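Local coordinates for protein YgiW (Escherichia coli, PDB 1NNX) that is of unknown function, probably resides in the periplasm and adopts a bacterial OB fold, at residues 37-42 with 85-90; 62-67 with 97-102. All coordinates share one frame; numbering follows the deposited sequence. Where two conformers were deposited one is given.

Contact 1: residues 37-42 with 85-90; sequences DTWVTL and EIQGEV
Trp39 and Gly88 meet ring against backbone on an antiparallel pair of strands, the place where the first and fourth strands of this OB fold join and bring the two ends of the five-stranded sheet together. Backbone bonds carry the pairing. Val40 and Gly88 exchange two of them: Val40 N reaches Gly88 O at 2.9 Å, and Gly88 N returns to Val40 O at 3.1 Å. Leu42 and Ile86 repeat the exchange at the next hydrogen-bonded pair, two residues on, and Asp37 N adds a more bent bond to Val90 O.

The apolar contacts lie on the inner side. Leu42 CB rests on Ile86 CG1 at 3.9 Å, and Phe57 covers both residues.

On the other face, Thr41 and Gln87 lie side by side and point the same way, with Thr41 OG1 3.6 Å from Gln87 CG. In the conformer modelled here, Glu85 passes the methyl CG2 of Thr41 and its carboxylate goes on to a salt bridge with Arg43. CG of Trp39 stands anti to the backbone N (chi1 -177°), which carries the indole over the partner strand. Glu89 bends at chi2 (88°) and brings OE2 to the ring edge, 3.6 Å from Trp39 CZ3. The bare CA of Gly88 makes a CH-pi contact over the face, 4.1 Å from the centroid of Trp39's six-membered ring.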
loop_
_atom_site.group_PDB
_atom_site.type_symbol
_atom_site.label_atom_id
_atom_site.label_comp_id
_atom_site.label_asym_id
_atom_site.label_seq_id
_atom_site.Cartn_x
_atom_site.Cartn_y
_atom_site.Cartn_z
ATOM N N ASP A 37 -10.610 4.549 4.648
ATOM C CA ASP A 37 -11.431 3.778 3.721
ATOM C C ASP A 37 -11.521 4.332 2.303
ATOM O O ASP A 37 -12.593 4.516 1.729
ATOM C CB ASP A 37 -12.852 3.542 4.319
ATOM C CG ASP A 37 -13.444 2.184 3.944
ATOM O OD1 ASP A 37 -14.701 2.106 3.876
ATOM O OD2 ASP A 37 -12.691 1.197 3.697
ATOM N N THR A 38 -10.360 4.612 1.751
ATOM C CA THR A 38 -10.209 5.104 0.399
ATOM C C THR A 38 -9.327 4.109 -0.364
ATOM O O THR A 38 -8.222 3.829 0.091
ATOM C CB THR A 38 -9.506 6.484 0.398
ATOM O OG1 THR A 38 -10.316 7.429 1.115
ATOM C CG2 THR A 38 -9.309 6.971 -1.022
ATOM N N TRP A 39 -9.763 3.694 -1.554
ATOM C CA TRP A 39 -8.999 2.797 -2.421
ATOM C C TRP A 39 -7.877 3.556 -3.116
ATOM O O TRP A 39 -8.113 4.662 -3.704
ATOM C CB TRP A 39 -9.927 2.194 -3.467
ATOM C CG TRP A 39 -9.250 1.230 -4.339
ATOM C CD1 TRP A 39 -8.786 1.452 -5.589
ATOM C CD2 TRP A 39 -9.002 -0.147 -4.046
ATOM N NE1 TRP A 39 -8.246 0.300 -6.094
ATOM C CE2 TRP A 39 -8.364 -0.699 -5.173
ATOM C CE3 TRP A 39 -9.259 -0.973 -2.939
ATOM C CZ2 TRP A 39 -7.981 -2.060 -5.243
ATOM C CZ3 TRP A 39 -8.859 -2.362 -3.006
ATOM C CH2 TRP A 39 -8.233 -2.858 -4.157
ATOM N N VAL A 40 -6.665 3.022 -3.062
ATOM C CA VAL A 40 -5.494 3.655 -3.699
ATOM C C VAL A 40 -4.618 2.624 -4.395
ATOM O O VAL A 40 -4.626 1.435 -4.043
ATOM C CB VAL A 40 -4.319 4.101 -2.626
ATOM C CG1 VAL A 40 -4.296 3.290 -1.375
ATOM C CG2 VAL A 40 -2.834 3.669 -3.138
ATOM N N THR A 41 -3.816 3.066 -5.335
ATOM C CA THR A 41 -2.811 2.318 -6.011
ATOM C C THR A 41 -1.525 3.121 -5.807
ATOM O O THR A 41 -1.486 4.345 -6.020
ATOM C CB THR A 41 -3.072 2.198 -7.531
ATOM O OG1 THR A 41 -4.340 1.562 -7.788
ATOM C CG2 THR A 41 -1.935 1.467 -8.186
ATOM N N LEU A 42 -0.452 2.488 -5.363
ATOM C CA LEU A 42 0.857 3.106 -5.150
ATOM C C LEU A 42 1.930 2.307 -5.855
ATOM O O LEU A 42 1.764 1.070 -6.084
ATOM C CB LEU A 42 1.187 3.148 -3.627
ATOM C CG LEU A 42 0.122 3.823 -2.775
ATOM C CD1 LEU A 42 0.515 3.540 -1.286
ATOM C CD2 LEU A 42 -0.001 5.251 -3.044
ATOM N N GLU A 85 3.783 -2.620 -7.561
ATOM C CA GLU A 85 2.579 -1.855 -7.534
ATOM C C GLU A 85 1.656 -2.502 -6.453
ATOM O O GLU A 85 1.428 -3.733 -6.473
ATOM C CB GLU A 85 1.775 -1.726 -8.836
ATOM C CG GLU A 85 0.460 -0.917 -8.763
ATOM C CD GLU A 85 -0.259 -0.873 -10.099
ATOM O OE1 GLU A 85 0.142 -0.021 -10.922
ATOM O OE2 GLU A 85 -1.181 -1.703 -10.301
ATOM N N ILE A 86 1.110 -1.725 -5.538
ATOM C CA ILE A 86 0.177 -2.230 -4.544
ATOM C C ILE A 86 -1.147 -1.531 -4.684
ATOM O O ILE A 86 -1.205 -0.361 -5.089
ATOM C CB ILE A 86 0.673 -2.087 -3.089
ATOM C CG1 ILE A 86 1.002 -0.611 -2.730
ATOM C CG2 ILE A 86 1.921 -3.015 -2.889
ATOM C CD1 ILE A 86 1.461 -0.395 -1.290
ATOM N N GLN A 87 -2.226 -2.251 -4.430
ATOM C CA GLN A 87 -3.573 -1.716 -4.446
ATOM C C GLN A 87 -4.227 -2.136 -3.145
ATOM O O GLN A 87 -4.061 -3.295 -2.713
ATOM C CB GLN A 87 -4.398 -2.225 -5.641
ATOM C CG GLN A 87 -3.765 -1.861 -6.981
ATOM C CD GLN A 87 -4.631 -2.219 -8.193
ATOM O OE1 GLN A 87 -4.127 -2.285 -9.323
ATOM N NE2 GLN A 87 -5.904 -2.430 -7.974
ATOM N N GLY A 88 -4.971 -1.240 -2.528
ATOM C CA GLY A 88 -5.657 -1.556 -1.282
ATOM C C GLY A 88 -6.308 -0.328 -0.728
ATOM O O GLY A 88 -6.449 0.673 -1.444
ATOM N N GLU A 89 -6.679 -0.396 0.528
ATOM C CA GLU A 89 -7.382 0.730 1.177
ATOM C C GLU A 89 -6.573 1.458 2.177
ATOM O O GLU A 89 -5.840 0.854 2.956
ATOM C CB GLU A 89 -8.610 0.244 1.941
ATOM C CG GLU A 89 -9.602 -0.542 1.107
ATOM C CD GLU A 89 -9.328 -2.004 1.055
ATOM O OE1 GLU A 89 -8.391 -2.478 1.731
ATOM O OE2 GLU A 89 -10.076 -2.679 0.330
ATOM N N VAL A 90 -6.711 2.782 2.153
ATOM C CA VAL A 90 -6.074 3.608 3.185
ATOM C C VAL A 90 -6.857 3.280 4.476
ATOM O O VAL A 90 -8.086 3.306 4.481
ATOM C CB VAL A 90 -6.228 5.143 2.841
ATOM C CG1 VAL A 90 -5.842 6.017 4.096
ATOM C CG2 VAL A 90 -5.278 5.500 1.739
#

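Contact 2: residues 62-67 with 97-102; sequences GTINVD and VEIDVK. With SO4 (sulfate ion), chain B.
Ile64 reaches across to Ile99 with its outermost methyl: Ile64 CD1 meets both CG1 and CD1 of Ile99, each at 4.0 Å, and the two side chains cross at about a right angle. The reach comes from an extended chain, with CG1 anti to the backbone N (chi1 -170°), which also brings the same methyl near Val97 CG1. Val66 behaves differently. It lies alongside Ile99, both pointing the same way, and fits between Ile99 and Val101: its CG1 is turned to Ile99 CB at 3.8 Å, its CB to Val101 CG2. This is the face that looks into the OB-fold interior, where Ile46 and Ile86 also touch Val66. The strands themselves run parallel, the third and fifth of the fold, and Asp67 N bonds to Ile99 O at 2.8 Å while Asp67 O receives Val101 N. Towards Val97 they diverge, and a water stands between them: it accepts from Asn65 N and donates to Val97 O at 2.7 Å. A second water links Asn65 ND2 to the same carbonyl. The other face gathers acids, Asp67, Glu98 and Asp100, though the positions of the last two are uncertain. Beyond the pairing, a sulfate, probably from the crystallisation liquor, takes bonds from Thr63 N and Thr63 OG1, with Lys32 as a further donor.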
loop_
_atom_site.group_PDB
_atom_site.type_symbol
_atom_site.label_atom_id
_atom_site.label_comp_id
_atom_site.label_asym_id
_atom_site.label_seq_id
_atom_site.Cartn_x
_atom_site.Cartn_y
_atom_site.Cartn_z
ATOM N N GLY A 62 7.847 9.618 0.109
ATOM C CA GLY A 62 7.762 9.305 1.533
ATOM C C GLY A 62 7.585 7.821 1.758
ATOM O O GLY A 62 7.702 6.999 0.831
ATOM N N THR A 63 7.378 7.466 3.018
ATOM C CA THR A 63 7.180 6.034 3.374
ATOM C C THR A 63 5.888 5.884 4.142
ATOM O O THR A 63 5.352 6.845 4.763
ATOM C CB THR A 63 8.315 5.467 4.257
ATOM O OG1 THR A 63 8.342 6.168 5.528
ATOM C CG2 THR A 63 9.669 5.545 3.532
ATOM N N ILE A 64 5.323 4.673 4.091
ATOM C CA ILE A 64 4.081 4.407 4.783
ATOM C C ILE A 64 4.095 2.932 5.120
ATOM O O ILE A 64 4.699 2.098 4.377
ATOM C CB ILE A 64 2.851 4.746 3.900
ATOM C CG1 ILE A 64 1.571 4.678 4.743
ATOM C CG2 ILE A 64 2.777 3.822 2.631
ATOM C CD1 ILE A 64 0.335 5.217 3.954
ATOM N N ASN A 65 3.420 2.584 6.204
ATOM C CA ASN A 65 3.369 1.164 6.567
ATOM C C ASN A 65 2.237 0.492 5.782
ATOM O O ASN A 65 1.198 1.106 5.565
ATOM C CB ASN A 65 3.104 1.005 8.084
ATOM C CG ASN A 65 4.246 1.521 8.916
ATOM O OD1 ASN A 65 5.405 1.564 8.464
ATOM N ND2 ASN A 65 3.933 1.886 10.177
ATOM N N VAL A 66 2.466 -0.742 5.359
ATOM C CA VAL A 66 1.478 -1.489 4.591
ATOM C C VAL A 66 1.286 -2.888 5.211
ATOM O O VAL A 66 2.236 -3.524 5.713
ATOM C CB VAL A 66 1.859 -1.605 3.098
ATOM C CG1 VAL A 66 2.006 -0.156 2.486
ATOM C CG2 VAL A 66 3.164 -2.355 2.872
ATOM N N ASP A 67 0.043 -3.320 5.248
ATOM C CA ASP A 67 -0.287 -4.664 5.787
ATOM C C ASP A 67 -0.493 -5.603 4.624
ATOM O O ASP A 67 -1.406 -5.405 3.835
ATOM C CB ASP A 67 -1.556 -4.571 6.644
ATOM C CG ASP A 67 -2.073 -5.950 7.153
ATOM O OD1 ASP A 67 -2.866 -5.928 8.125
ATOM O OD2 ASP A 67 -1.733 -7.026 6.599
ATOM N N VAL A 97 -1.664 5.525 10.014
ATOM C CA VAL A 97 -2.226 5.421 8.674
ATOM C C VAL A 97 -1.448 4.248 8.093
ATOM O O VAL A 97 -0.236 4.015 8.414
ATOM C CB VAL A 97 -2.089 6.716 7.844
ATOM C CG1 VAL A 97 -0.627 7.060 7.585
ATOM C CG2 VAL A 97 -2.828 6.543 6.503
ATOM N N GLU A 98 -2.132 3.385 7.356
ATOM C CA GLU A 98 -1.442 2.246 6.763
ATOM C C GLU A 98 -2.282 1.930 5.511
ATOM O O GLU A 98 -3.380 2.441 5.291
ATOM C CB GLU A 98 -1.638 0.917 7.553
ATOM C CG GLU A 98 -3.088 0.203 7.528
ATOM C CD GLU A 98 -3.174 -0.977 8.511
ATOM O OE1 GLU A 98 -4.212 -1.670 8.532
ATOM O OE2 GLU A 98 -2.192 -1.199 9.264
ATOM N N ILE A 99 -1.723 1.136 4.647
ATOM C CA ILE A 99 -2.478 0.636 3.502
ATOM C C ILE A 99 -2.782 -0.850 3.738
ATOM O O ILE A 99 -1.846 -1.620 4.040
ATOM C CB ILE A 99 -1.670 0.705 2.179
ATOM C CG1 ILE A 99 -1.151 2.123 1.924
ATOM C CG2 ILE A 99 -2.585 0.226 0.992
ATOM C CD1 ILE A 99 -2.308 3.126 1.890
ATOM N N ASP A 100 -4.045 -1.257 3.620
ATOM C CA ASP A 100 -4.377 -2.720 3.761
ATOM C C ASP A 100 -4.296 -3.211 2.343
ATOM O O ASP A 100 -5.165 -2.890 1.541
ATOM C CB ASP A 100 -5.793 -2.676 4.366
ATOM C CG ASP A 100 -5.814 -2.120 5.824
ATOM O OD1 ASP A 100 -4.797 -2.235 6.543
ATOM O OD2 ASP A 100 -6.878 -1.607 6.208
ATOM N N VAL A 101 -3.274 -3.999 2.043
ATOM C CA VAL A 101 -3.030 -4.393 0.665
ATOM C C VAL A 101 -3.861 -5.552 0.148
ATOM O O VAL A 101 -3.854 -6.660 0.754
ATOM C CB VAL A 101 -1.511 -4.677 0.488
ATOM C CG1 VAL A 101 -1.242 -5.141 -0.932
ATOM C CG2 VAL A 101 -0.674 -3.401 0.878
ATOM N N LYS A 102 -4.548 -5.334 -0.972
ATOM C CA LYS A 102 -5.318 -6.447 -1.593
ATOM C C LYS A 102 -4.526 -7.148 -2.674
ATOM O O LYS A 102 -4.773 -8.311 -2.980
ATOM C CB LYS A 102 -6.598 -5.918 -2.252
ATOM C CG LYS A 102 -7.679 -5.548 -1.296
ATOM C CD LYS A 102 -8.270 -6.857 -0.635
ATOM C CE LYS A 102 -9.553 -6.588 0.128
ATOM N NZ LYS A 102 -10.011 -7.853 0.868
HETATM S S SO4 B . 8.354 9.874 5.709
HETATM O O1 SO4 B . 9.423 8.922 5.369
HETATM O O2 SO4 B . 8.925 11.233 5.591
HETATM O O3 SO4 B . 7.172 9.771 4.840
HETATM O O4 SO4 B . 7.938 9.568 7.112
HETATM O O HOH W 1 2.418 4.492 8.177
HETATM O O HOH W 2 1.259 2.747 10.696
HETATM O O HOH W 3 -3.200 -7.974 3.010
#

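In the fold
The two contacts, their centres about 8 Å apart, sit on two seams of one sheet, separated by the seam between strands 84-93 and 96-106; they share no strand. Backbone bonds across that middle seam probably tie them directly: Gln87 O lies 2.7 Å from Lys102 N. Each has a buried apolar face and a partly exposed polar one. The buried faces merge in a common core where Val90 CG2 packs on Ile99 CD1 at 3.8 Å. Contact 1 is the larger, antiparallel interface, and its outer face mixes an indole with threonine, glutamine and glutamates; contact 2 is parallel, smaller, partly bridged by water and more acidic outside. At the corner beyond contact 2, Lys102 packs on Trp39 of contact 1.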